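Local atomic coordinates of transcription antitermination protein NusB (Aquifex aeolicus, PDB entry 3R2C), a protein that is thought to take part in transcription antitermination, to bind the boxA sequence of ribosomal RNA operons and to be required for transcription of those genes. Residues G6-R17 / L28-I38. Sequence-based numbering, arbitrary orientation.
With ACT (acetate ion), chain K; nucleotides of chain E.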
loop_
_atom_site.group_PDB
_atom_site.type_symbol
_atom_site.label_atom_id
_atom_site.label_comp_id
_atom_site.label_asym_id
_atom_site.label_seq_id
_atom_site.Cartn_x
_atom_site.Cartn_y
_atom_site.Cartn_z
ATOM N N GLY A 6 -9.923 -10.489 5.012
ATOM C CA GLY A 6 -8.832 -10.121 5.899
ATOM C C GLY A 6 -7.472 -10.400 5.272
ATOM O O GLY A 6 -6.531 -9.629 5.447
ATOM N N ALA A 7 -7.361 -11.498 4.536
ATOM C CA ALA A 7 -6.077 -11.860 3.915
ATOM C C ALA A 7 -5.681 -10.840 2.844
ATOM O O ALA A 7 -4.503 -10.520 2.686
ATOM C CB ALA A 7 -6.160 -13.249 3.310
ATOM N N ARG A 8 -6.670 -10.335 2.114
ATOM C CA ARG A 8 -6.434 -9.283 1.122
ATOM C C ARG A 8 -5.984 -7.979 1.784
ATOM O O ARG A 8 -5.121 -7.276 1.253
ATOM C CB ARG A 8 -7.693 -9.059 0.282
ATOM C CG ARG A 8 -7.951 -10.227 -0.654
ATOM C CD ARG A 8 -9.351 -10.188 -1.286
ATOM N NE ARG A 8 -9.611 -11.436 -2.007
ATOM C CZ ARG A 8 -10.697 -12.190 -1.855
ATOM N NH1 ARG A 8 -11.682 -11.807 -1.035
ATOM N NH2 ARG A 8 -10.812 -13.317 -2.542
ATOM N N ASP A 9 -6.550 -7.652 2.941
ATOM C CA ASP A 9 -6.069 -6.488 3.680
ATOM C C ASP A 9 -4.594 -6.662 4.098
ATOM O O ASP A 9 -3.771 -5.752 3.934
ATOM C CB ASP A 9 -6.938 -6.218 4.910
ATOM C CG ASP A 9 -6.372 -5.093 5.785
ATOM O OD1 ASP A 9 -6.545 -3.910 5.422
ATOM O OD2 ASP A 9 -5.737 -5.386 6.824
ATOM N N THR A 10 -4.249 -7.833 4.621
ATOM C CA THR A 10 -2.856 -8.107 4.984
ATOM C C THR A 10 -1.932 -7.945 3.784
ATOM O O THR A 10 -0.897 -7.278 3.870
ATOM C CB THR A 10 -2.711 -9.530 5.547
ATOM O OG1 THR A 10 -3.484 -9.631 6.750
ATOM C CG2 THR A 10 -1.254 -9.859 5.840
ATOM N N ALA A 11 -2.305 -8.564 2.668
ATOM C CA ALA A 11 -1.477 -8.551 1.474
ATOM C C ALA A 11 -1.335 -7.123 0.938
ATOM O O ALA A 11 -0.237 -6.707 0.543
ATOM C CB ALA A 11 -2.079 -9.462 0.400
ATOM N N PHE A 12 -2.439 -6.371 0.932
ATOM C CA PHE A 12 -2.375 -4.970 0.505
ATOM C C PHE A 12 -1.391 -4.160 1.367
ATOM O O PHE A 12 -0.569 -3.392 0.841
ATOM C CB PHE A 12 -3.748 -4.295 0.565
ATOM C CG PHE A 12 -3.658 -2.799 0.496
ATOM C CD1 PHE A 12 -3.534 -2.164 -0.726
ATOM C CD2 PHE A 12 -3.673 -2.031 1.661
ATOM C CE1 PHE A 12 -3.420 -0.773 -0.797
ATOM C CE2 PHE A 12 -3.563 -0.655 1.602
ATOM C CZ PHE A 12 -3.429 -0.022 0.363
ATOM N N LEU A 13 -1.469 -4.335 2.682
ATOM C CA LEU A 13 -0.596 -3.603 3.597
ATOM C C LEU A 13 0.862 -3.923 3.311
ATOM O O LEU A 13 1.728 -3.038 3.382
ATOM C CB LEU A 13 -0.931 -3.926 5.064
ATOM C CG LEU A 13 -2.326 -3.442 5.494
ATOM C CD1 LEU A 13 -2.617 -3.762 6.959
ATOM C CD2 LEU A 13 -2.487 -1.938 5.245
ATOM N N VAL A 14 1.138 -5.182 2.983
ATOM C CA VAL A 14 2.509 -5.574 2.689
ATOM C C VAL A 14 3.000 -4.926 1.390
ATOM O O VAL A 14 4.084 -4.366 1.371
ATOM C CB VAL A 14 2.706 -7.109 2.699
ATOM C CG1 VAL A 14 4.133 -7.479 2.255
ATOM C CG2 VAL A 14 2.441 -7.667 4.124
ATOM N N LEU A 15 2.196 -4.979 0.330
ATOM C CA LEU A 15 2.567 -4.373 -0.941
ATOM C C LEU A 15 2.740 -2.861 -0.788
ATOM O O LEU A 15 3.653 -2.284 -1.352
ATOM C CB LEU A 15 1.504 -4.674 -2.015
ATOM C CG LEU A 15 1.369 -6.159 -2.386
ATOM C CD1 LEU A 15 0.275 -6.392 -3.448
ATOM C CD2 LEU A 15 2.712 -6.722 -2.876
ATOM N N TYR A 16 1.855 -2.235 -0.019
ATOM C CA TYR A 16 1.915 -0.801 0.243
ATOM C C TYR A 16 3.242 -0.455 0.930
ATOM O O TYR A 16 3.970 0.446 0.490
ATOM C CB TYR A 16 0.687 -0.391 1.071
ATOM C CG TYR A 16 0.685 1.018 1.657
ATOM C CD1 TYR A 16 0.281 2.114 0.900
ATOM C CD2 TYR A 16 1.046 1.235 2.977
ATOM C CE1 TYR A 16 0.257 3.397 1.446
ATOM C CE2 TYR A 16 1.018 2.499 3.530
ATOM C CZ TYR A 16 0.627 3.577 2.761
ATOM O OH TYR A 16 0.628 4.836 3.320
ATOM N N ARG A 17 3.596 -1.198 1.975
ATOM C CA ARG A 17 4.871 -0.970 2.660
ATOM C C ARG A 17 6.083 -1.240 1.787
ATOM O O ARG A 17 7.099 -0.544 1.872
ATOM C CB ARG A 17 4.974 -1.854 3.897
ATOM C CG ARG A 17 4.433 -1.187 5.113
ATOM C CD ARG A 17 4.307 -2.149 6.268
ATOM N NE ARG A 17 3.214 -1.736 7.131
ATOM C CZ ARG A 17 3.066 -2.124 8.390
ATOM N NH1 ARG A 17 3.957 -2.928 8.946
ATOM N NH2 ARG A 17 2.036 -1.676 9.085
ATOM N N LEU A 28 8.721 -7.707 5.567
ATOM C CA LEU A 28 7.563 -6.818 5.679
ATOM C C LEU A 28 6.301 -7.622 6.030
ATOM O O LEU A 28 5.457 -7.161 6.797
ATOM C CB LEU A 28 7.368 -6.010 4.392
ATOM C CG LEU A 28 8.493 -5.016 4.070
ATOM C CD1 LEU A 28 8.288 -4.376 2.704
ATOM C CD2 LEU A 28 8.611 -3.944 5.164
ATOM N N PHE A 29 6.186 -8.829 5.474
ATOM C CA PHE A 29 5.056 -9.711 5.751
ATOM C C PHE A 29 5.044 -10.122 7.226
ATOM O O PHE A 29 4.005 -10.128 7.879
ATOM C CB PHE A 29 5.138 -10.955 4.862
ATOM C CG PHE A 29 3.964 -11.890 5.008
ATOM C CD1 PHE A 29 2.757 -11.615 4.387
ATOM C CD2 PHE A 29 4.076 -13.057 5.751
ATOM C CE1 PHE A 29 1.661 -12.481 4.517
ATOM C CE2 PHE A 29 2.989 -13.928 5.880
ATOM C CZ PHE A 29 1.778 -13.629 5.261
ATOM N N LYS A 30 6.214 -10.462 7.750
ATOM C CA LYS A 30 6.349 -10.798 9.156
ATOM C C LYS A 30 5.914 -9.611 10.027
ATOM O O LYS A 30 5.205 -9.800 11.012
ATOM C CB LYS A 30 7.793 -11.246 9.447
ATOM C CG LYS A 30 8.141 -11.491 10.914
ATOM C CD LYS A 30 9.665 -11.555 11.134
ATOM C CE LYS A 30 10.273 -12.912 10.752
ATOM N NZ LYS A 30 11.770 -12.917 10.849
ATOM N N GLU A 31 6.299 -8.385 9.658
ATOM C CA GLU A 31 5.887 -7.204 10.422
ATOM C C GLU A 31 4.362 -7.053 10.474
ATOM O O GLU A 31 3.781 -6.796 11.534
ATOM C CB GLU A 31 6.472 -5.921 9.824
ATOM C CG GLU A 31 7.919 -5.662 10.138
ATOM C CD GLU A 31 8.412 -4.347 9.530
ATOM O OE1 GLU A 31 7.579 -3.547 9.044
ATOM O OE2 GLU A 31 9.633 -4.117 9.542
ATOM N N VAL A 32 3.710 -7.189 9.324
ATOM C CA VAL A 32 2.262 -6.989 9.274
ATOM C C VAL A 32 1.515 -8.077 10.052
ATOM O O VAL A 32 0.548 -7.792 10.756
ATOM C CB VAL A 32 1.748 -6.904 7.822
ATOM C CG1 VAL A 32 0.216 -6.865 7.801
ATOM C CG2 VAL A 32 2.327 -5.663 7.134
ATOM N N VAL A 33 1.970 -9.319 9.925
ATOM C CA VAL A 33 1.351 -10.440 10.626
ATOM C C VAL A 33 1.408 -10.209 12.141
ATOM O O VAL A 33 0.425 -10.425 12.863
ATOM C CB VAL A 33 2.044 -11.780 10.246
ATOM C CG1 VAL A 33 1.758 -12.870 11.281
ATOM C CG2 VAL A 33 1.615 -12.232 8.840
ATOM N N GLU A 34 2.546 -9.744 12.634
ATOM C CA GLU A 34 2.677 -9.473 14.066
ATOM C C GLU A 34 1.804 -8.303 14.513
ATOM O O GLU A 34 1.203 -8.357 15.574
ATOM C CB GLU A 34 4.140 -9.218 14.429
ATOM C CG GLU A 34 5.036 -10.415 14.132
ATOM C CD GLU A 34 6.448 -10.247 14.664
ATOM O OE1 GLU A 34 6.736 -9.191 15.273
ATOM O OE2 GLU A 34 7.268 -11.175 14.474
ATOM N N GLU A 35 1.722 -7.248 13.707
ATOM C CA GLU A 35 0.915 -6.084 14.070
ATOM C C GLU A 35 -0.577 -6.381 14.085
ATOM O O GLU A 35 -1.304 -5.856 14.925
ATOM C CB GLU A 35 1.176 -4.925 13.111
ATOM C CG GLU A 35 2.535 -4.282 13.307
ATOM C CD GLU A 35 2.983 -3.520 12.083
ATOM O OE1 GLU A 35 2.149 -3.344 11.172
ATOM O OE2 GLU A 35 4.162 -3.109 12.022
ATOM N N LYS A 36 -1.033 -7.209 13.144
ATOM C CA LYS A 36 -2.438 -7.581 13.066
ATOM C C LYS A 36 -2.736 -8.824 13.895
ATOM O O LYS A 36 -3.876 -9.277 13.950
ATOM C CB LYS A 36 -2.844 -7.856 11.615
ATOM C CG LYS A 36 -2.835 -6.640 10.715
ATOM C CD LYS A 36 -3.311 -7.006 9.313
ATOM C CE LYS A 36 -4.825 -7.144 9.267
ATOM N NZ LYS A 36 -5.275 -7.798 8.016
ATOM N N ASN A 37 -1.708 -9.387 14.516
ATOM C CA ASN A 37 -1.858 -10.610 15.289
ATOM C C ASN A 37 -2.608 -11.681 14.492
ATOM O O ASN A 37 -3.592 -12.247 14.973
ATOM C CB ASN A 37 -2.578 -10.316 16.614
ATOM C CG ASN A 37 -2.368 -11.410 17.653
ATOM O OD1 ASN A 37 -1.406 -12.178 17.585
ATOM N ND2 ASN A 37 -3.268 -11.479 18.628
ATOM N N ILE A 38 -2.148 -11.945 13.269
ATOM C CA ILE A 38 -2.693 -13.031 12.474
ATOM C C ILE A 38 -2.296 -14.338 13.157
ATOM O O ILE A 38 -1.123 -14.564 13.459
ATOM C CB ILE A 38 -2.158 -13.031 11.025
ATOM C CG1 ILE A 38 -2.386 -11.674 10.345
ATOM C CG2 ILE A 38 -2.814 -14.144 10.209
ATOM C CD1 ILE A 38 -3.828 -11.220 10.324
HETATM C C ACT K . 12.016 -13.335 6.979
HETATM O O ACT K . 13.065 -12.969 6.393
HETATM O OXT ACT K . 11.882 -12.945 8.160
HETATM C CH3 ACT K . 10.976 -14.195 6.315
ATOM O "O5'" G E 1 -20.348 -15.888 3.904
ATOM C "C5'" G E 1 -20.636 -14.766 4.732
ATOM C "C4'" G E 1 -20.792 -13.506 3.920
ATOM O "O4'" G E 1 -19.502 -13.145 3.341
ATOM C "C3'" G E 1 -21.748 -13.604 2.738
ATOM O "O3'" G E 1 -22.241 -12.294 2.474
ATOM C "C2'" G E 1 -20.800 -14.041 1.619
ATOM O "O2'" G E 1 -21.278 -13.839 0.305
ATOM C "C1'" G E 1 -19.592 -13.158 1.932
ATOM N N9 G E 1 -18.314 -13.630 1.402
ATOM C C8 G E 1 -17.794 -14.882 1.157
ATOM N N7 G E 1 -16.561 -14.827 0.704
ATOM C C5 G E 1 -16.259 -13.472 0.662
ATOM C C6 G E 1 -15.090 -12.758 0.257
ATOM O O6 G E 1 -14.038 -13.217 -0.167
ATOM N N1 G E 1 -15.228 -11.378 0.386
ATOM C C2 G E 1 -16.366 -10.759 0.838
ATOM N N2 G E 1 -16.371 -9.425 0.906
ATOM N N3 G E 1 -17.454 -11.406 1.202
ATOM C C4 G E 1 -17.330 -12.737 1.087
#
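Glu35 OE1 accepts from both terminal nitrogens of Arg17, NH2 at 2.7 Å and NH1 at 2.9 Å. Arg17 NH1 also reaches Glu35 OE2 at 3.1 Å, the straightest of the three bonds (155°). NH1 and NH2 grip end-on from the syn side, the NH1 bonds tilted from the carboxylate plane, and together they restrict rotation. One face of the guanidinium lies over Val32 CG2. Glu31 OE1 adds only a long salt bridge to NH1, its stronger partner being Arg21, while Glu35 OE2 also pairs with a basic side chain on the chain of another protein.

One residue on from Glu35, nearer the start of helix 6-17, Lys36 bends at CG-CD (chi3 78°). Lys36 NZ donates to the anti lone pair of Asp9 OD2 at 2.7 Å and to Thr10 OG1 at 2.9 Å; Tyr114 holds the other oxygen of Asp9.

Val32 fills the place between the two polar clusters, its CG2 3.6 Å from Val14 CG2. Beside it Phe29 passes CD1 by Val14 and CE1 by Thr10 CG2, and its ring meets Tyr44 of helix 41-56 edge-to-face.

Pointing away from this interface, Arg8 NH1 donates to O6 of RNA nucleotide G1 of chain E at 2.9 Å, its guanidinium held by Glu91, Glu99 and Asp106.

The axes, 9.2 Å apart, cross at 134°, steeply inclined rather than antiparallel; Arg17, Val32 and Lys36 are the knobs of knobs-into-holes packing in a helical hairpin, the first two helices of the all-helical NusB fold.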